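Local structure of thiaminase-I (Naegleria gruberi, 4HCW) at residues A[83-88]-A[112-117]. The protein is a thiaminase-I, an enzyme whose two-domain alpha/beta architecture resembles that of periplasmic binding proteins. Numbering follows the deposited sequence.
Sequences KSLDES and YGFPQY
With chi1 of -51°, L85 sets CG opposite its own carbonyl carbon and, through an extended chi2, sends CD1 across to the chain that enters the strand from Y112 to F114. F114 has a similar first torsion (-48°), which swings its ring back to meet that methyl. The two side chains cross at about a right angle, L85 CD1 lying 3.5 Å from F114 CE1 and 3.7 Å from F114 CZ, so a single methyl meets the CE1 and CZ end of the ring obliquely. L85 CD1 also lies 3.8 Å from G113 CA, where the backbone has no side chain. One leucine branch thus touches both the glycine and the phenylalanine that follows it. This is a worked case of a loop packed where a chain enters a long sheet strand: residues 83-86 lead into helix 87-94, and residues 114-117 belong to the long, interrupted strand 110-125 of the mixed central sheet, with Y112 and G113 in a non-strand stretch just before them, in a fold resembling the alpha/beta domains of periplasmic binding proteins. Strand 260-267 joins the two segments, since L267 touches both L85 and F114, while I283 and L287 of helix 275-288 cover F114 further. Nearer the solvent the contact changes character. S84 runs past the Y112 ring, its CA 4.3 Å from the ring centroid and 29° off the normal, an off-centre CH-pi contact, and S84 CB comes within 3.9 Å of Y112 CE2. The carbonyl oxygen of K83 meets the same ring obliquely, 3.9 Å from Y112 CD2. No hydrogen bond links the segments directly; the backbone of L85 pairs instead with V111, immediately before Y112.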
loop_
_atom_site.group_PDB
_atom_site.type_symbol
_atom_site.label_atom_id
_atom_site.label_comp_id
_atom_site.label_asym_id
_atom_site.label_seq_id
_atom_site.Cartn_x
_atom_site.Cartn_y
_atom_site.Cartn_z
ATOM N N LYS A 83 -5.193 20.080 4.553
ATOM C CA LYS A 83 -6.165 20.586 5.516
ATOM C C LYS A 83 -6.539 19.556 6.581
ATOM O O LYS A 83 -6.792 18.391 6.272
ATOM C CB LYS A 83 -7.427 21.069 4.793
ATOM C CG LYS A 83 -8.604 21.360 5.712
ATOM C CD LYS A 83 -9.116 22.779 5.537
ATOM C CE LYS A 83 -9.628 23.012 4.127
ATOM N NZ LYS A 83 -10.174 24.388 3.961
ATOM N N SER A 84 -6.571 19.996 7.834
ATOM C CA SER A 84 -7.027 19.156 8.934
ATOM C C SER A 84 -8.537 18.956 8.846
ATOM O O SER A 84 -9.277 19.888 8.529
ATOM C CB SER A 84 -6.652 19.782 10.279
ATOM O OG SER A 84 -7.137 21.110 10.377
ATOM N N LEU A 85 -8.992 17.740 9.128
ATOM C CA LEU A 85 -10.400 17.399 8.963
ATOM C C LEU A 85 -11.040 16.935 10.268
ATOM O O LEU A 85 -10.362 16.406 11.150
ATOM C CB LEU A 85 -10.555 16.316 7.894
ATOM C CG LEU A 85 -9.850 16.591 6.564
ATOM C CD1 LEU A 85 -10.016 15.419 5.613
ATOM C CD2 LEU A 85 -10.368 17.875 5.934
ATOM N N ASP A 86 -12.349 17.138 10.382
ATOM C CA ASP A 86 -13.098 16.689 11.551
ATOM C C ASP A 86 -13.225 15.171 11.571
ATOM O O ASP A 86 -13.294 14.530 10.522
ATOM C CB ASP A 86 -14.489 17.326 11.582
ATOM C CG ASP A 86 -14.472 18.741 12.124
ATOM O OD1 ASP A 86 -13.656 19.023 13.029
ATOM O OD2 ASP A 86 -15.274 19.573 11.650
ATOM N N GLU A 87 -13.255 14.603 12.772
ATOM C CA GLU A 87 -13.422 13.165 12.944
ATOM C C GLU A 87 -14.774 12.709 12.402
ATOM O O GLU A 87 -14.881 11.652 11.781
ATOM C CB GLU A 87 -13.292 12.789 14.422
ATOM C CG GLU A 87 -13.622 11.337 14.742
ATOM C CD GLU A 87 -12.610 10.362 14.171
ATOM O OE1 GLU A 87 -11.680 9.973 14.907
ATOM O OE2 GLU A 87 -12.748 9.980 12.990
ATOM N N SER A 88 -15.799 13.521 12.637
ATOM C CA SER A 88 -17.155 13.197 12.210
ATOM C C SER A 88 -17.309 13.253 10.693
ATOM O O SER A 88 -18.089 12.499 10.112
ATOM C CB SER A 88 -18.160 14.140 12.873
ATOM O OG SER A 88 -17.868 15.493 12.566
ATOM N N TYR A 112 -6.053 14.051 8.858
ATOM C CA TYR A 112 -5.646 14.815 7.681
ATOM C C TYR A 112 -6.033 14.179 6.347
ATOM O O TYR A 112 -5.467 14.523 5.310
ATOM C CB TYR A 112 -4.139 15.084 7.715
ATOM C CG TYR A 112 -3.730 16.133 8.723
ATOM C CD1 TYR A 112 -3.507 15.796 10.052
ATOM C CD2 TYR A 112 -3.567 17.459 8.346
ATOM C CE1 TYR A 112 -3.134 16.753 10.977
ATOM C CE2 TYR A 112 -3.194 18.423 9.264
ATOM C CZ TYR A 112 -2.980 18.064 10.578
ATOM O OH TYR A 112 -2.608 19.020 11.497
ATOM N N GLY A 113 -6.995 13.263 6.364
ATOM C CA GLY A 113 -7.463 12.675 5.123
ATOM C C GLY A 113 -8.362 11.458 5.239
ATOM O O GLY A 113 -8.482 10.851 6.303
ATOM N N PHE A 114 -8.994 11.108 4.123
ATOM C CA PHE A 114 -9.868 9.946 4.050
ATOM C C PHE A 114 -9.106 8.762 3.471
ATOM O O PHE A 114 -8.655 8.813 2.327
ATOM C CB PHE A 114 -11.081 10.237 3.162
ATOM C CG PHE A 114 -11.766 11.539 3.468
ATOM C CD1 PHE A 114 -11.381 12.705 2.829
ATOM C CD2 PHE A 114 -12.803 11.593 4.384
ATOM C CE1 PHE A 114 -12.011 13.903 3.102
ATOM C CE2 PHE A 114 -13.438 12.789 4.662
ATOM C CZ PHE A 114 -13.040 13.946 4.020
ATOM N N PRO A 115 -8.958 7.690 4.261
ATOM C CA PRO A 115 -8.282 6.470 3.810
ATOM C C PRO A 115 -8.971 5.863 2.591
ATOM O O PRO A 115 -10.185 5.666 2.610
ATOM C CB PRO A 115 -8.419 5.535 5.014
ATOM C CG PRO A 115 -8.563 6.445 6.182
ATOM C CD PRO A 115 -9.361 7.606 5.676
ATOM N N GLN A 116 -8.201 5.575 1.547
ATOM C CA GLN A 116 -8.759 5.047 0.306
ATOM C C GLN A 116 -8.357 3.598 0.055
ATOM O O GLN A 116 -9.211 2.719 -0.058
ATOM C CB GLN A 116 -8.343 5.913 -0.885
ATOM C CG GLN A 116 -8.826 5.382 -2.225
ATOM C CD GLN A 116 -8.499 6.309 -3.377
ATOM O OE1 GLN A 116 -7.691 7.229 -3.240
ATOM N NE2 GLN A 116 -9.128 6.075 -4.522
ATOM N N TYR A 117 -7.054 3.357 -0.037
ATOM C CA TYR A 117 -6.545 2.027 -0.350
ATOM C C TYR A 117 -5.761 1.427 0.811
ATOM O O TYR A 117 -5.149 2.145 1.602
ATOM C CB TYR A 117 -5.662 2.076 -1.598
ATOM C CG TYR A 117 -6.391 2.502 -2.852
ATOM C CD1 TYR A 117 -7.671 2.040 -3.125
ATOM C CD2 TYR A 117 -5.799 3.370 -3.760
ATOM C CE1 TYR A 117 -8.341 2.427 -4.271
ATOM C CE2 TYR A 117 -6.461 3.764 -4.908
ATOM C CZ TYR A 117 -7.731 3.289 -5.159
ATOM O OH TYR A 117 -8.394 3.680 -6.301
#